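Local coordinates for protein adhesin A (Fusobacterium nucleatum, PDB 3ETZ) that probably mediates attachment of the bacterium to host cells, acting as a helical hairpin adhesin that oligomerises through a leucine chain, at residues 5-8 / 9-13. The protein carries 1 engineered substitution. Numbering follows the deposited sequence.
Sequences ASLV and GELQA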
# COMPACT_ATOMS: atom_id res chain seq x y z
N ALA A 5 -16.97 14.36 47.39
CA ALA A 5 -17.08 12.92 47.17
C ALA A 5 -17.41 12.58 45.70
O ALA A 5 -16.88 11.62 45.13
CB ALA A 5 -18.14 12.32 48.11
N SER A 6 -18.30 13.36 45.10
CA SER A 6 -18.66 13.14 43.71
C SER A 6 -17.50 13.64 42.81
O SER A 6 -17.36 13.17 41.68
CB SER A 6 -19.95 13.88 43.39
OG SER A 6 -20.34 13.66 42.05
N LEU A 7 -16.69 14.59 43.29
CA LEU A 7 -15.57 15.09 42.50
C LEU A 7 -14.57 13.94 42.36
O LEU A 7 -14.10 13.65 41.26
CB LEU A 7 -14.86 16.28 43.16
CG LEU A 7 -14.20 17.32 42.23
CD1 LEU A 7 -13.01 17.96 42.94
CD2 LEU A 7 -13.73 16.69 40.92
N VAL A 8 -14.26 13.29 43.49
CA VAL A 8 -13.34 12.16 43.51
C VAL A 8 -13.83 11.02 42.58
O VAL A 8 -13.02 10.34 41.94
CB VAL A 8 -13.16 11.61 44.94
CG1 VAL A 8 -12.15 10.45 44.94
CG2 VAL A 8 -12.67 12.70 45.87
N GLY A 9 -15.14 10.81 42.54
CA GLY A 9 -15.68 9.78 41.67
C GLY A 9 -15.55 10.20 40.21
O GLY A 9 -15.27 9.39 39.34
N GLU A 10 -15.76 11.48 39.92
CA GLU A 10 -15.63 11.96 38.56
C GLU A 10 -14.16 11.81 38.11
O GLU A 10 -13.88 11.36 37.00
CB GLU A 10 -16.06 13.43 38.48
CG GLU A 10 -15.78 14.16 37.16
CD GLU A 10 -16.58 13.65 35.97
OE1 GLU A 10 -17.71 13.16 36.17
OE2 GLU A 10 -16.09 13.75 34.83
N LEU A 11 -13.21 12.15 38.98
CA LEU A 11 -11.80 12.02 38.63
C LEU A 11 -11.42 10.55 38.42
O LEU A 11 -10.59 10.23 37.56
CB LEU A 11 -10.91 12.69 39.70
CG LEU A 11 -11.08 14.22 39.82
CD1 LEU A 11 -10.19 14.76 40.93
CD2 LEU A 11 -10.75 14.92 38.48
N GLN A 12 -12.02 9.64 39.19
CA GLN A 12 -11.71 8.23 39.01
C GLN A 12 -12.24 7.75 37.66
O GLN A 12 -11.58 6.98 36.98
CB GLN A 12 -12.30 7.37 40.14
CG GLN A 12 -11.69 7.63 41.51
CD GLN A 12 -12.31 6.75 42.58
OE1 GLN A 12 -13.48 6.34 42.48
NE2 GLN A 12 -11.55 6.46 43.63
N ALA A 13 -13.44 8.20 37.28
CA ALA A 13 -14.00 7.81 35.99
C ALA A 13 -13.17 8.43 34.85
O ALA A 13 -12.93 7.77 33.84
CB ALA A 13 -15.45 8.26 35.87
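In Leu11, CG is turned away from its own carbonyl carbon (chi1 -65°) and lies back along the helix toward Leu7, which, with both torsions away from the staggered values (chi1 -150°, chi2 -151°), carries CD2 to it. The two leucines, one turn apart, cross at a slant, with Leu7 CD2 3.8 Å from Leu11 CG and 4.0 Å from Leu11 CD1. One residue on, Gln12 has the same first torsion, with CG anti to the carbonyl carbon, and then runs extended. Its CG makes a close approach, 3.0 Å, to Val8 O, the oxygen that also accepts the Gln12 N bond, and the amide comes alongside Val8, where Gln12 NE2 is 4.2 Å from Val8 CG1 in a loose contact. Beneath these side chains run successive i to i+4 backbone bonds: Gly9 N to Ala5 O, Glu10 N to Ser6 O, Leu11 N to Leu7 O at 2.9 Å, and Gln12 N to Val8 O. All this lies in the first turns of helix 5-63, the longer arm of the antiparallel hairpin, far from the centre of the chain. With the side chains largely exposed, the regular backbone bonding probably contributes more to holding this end helical than the single leucine contact.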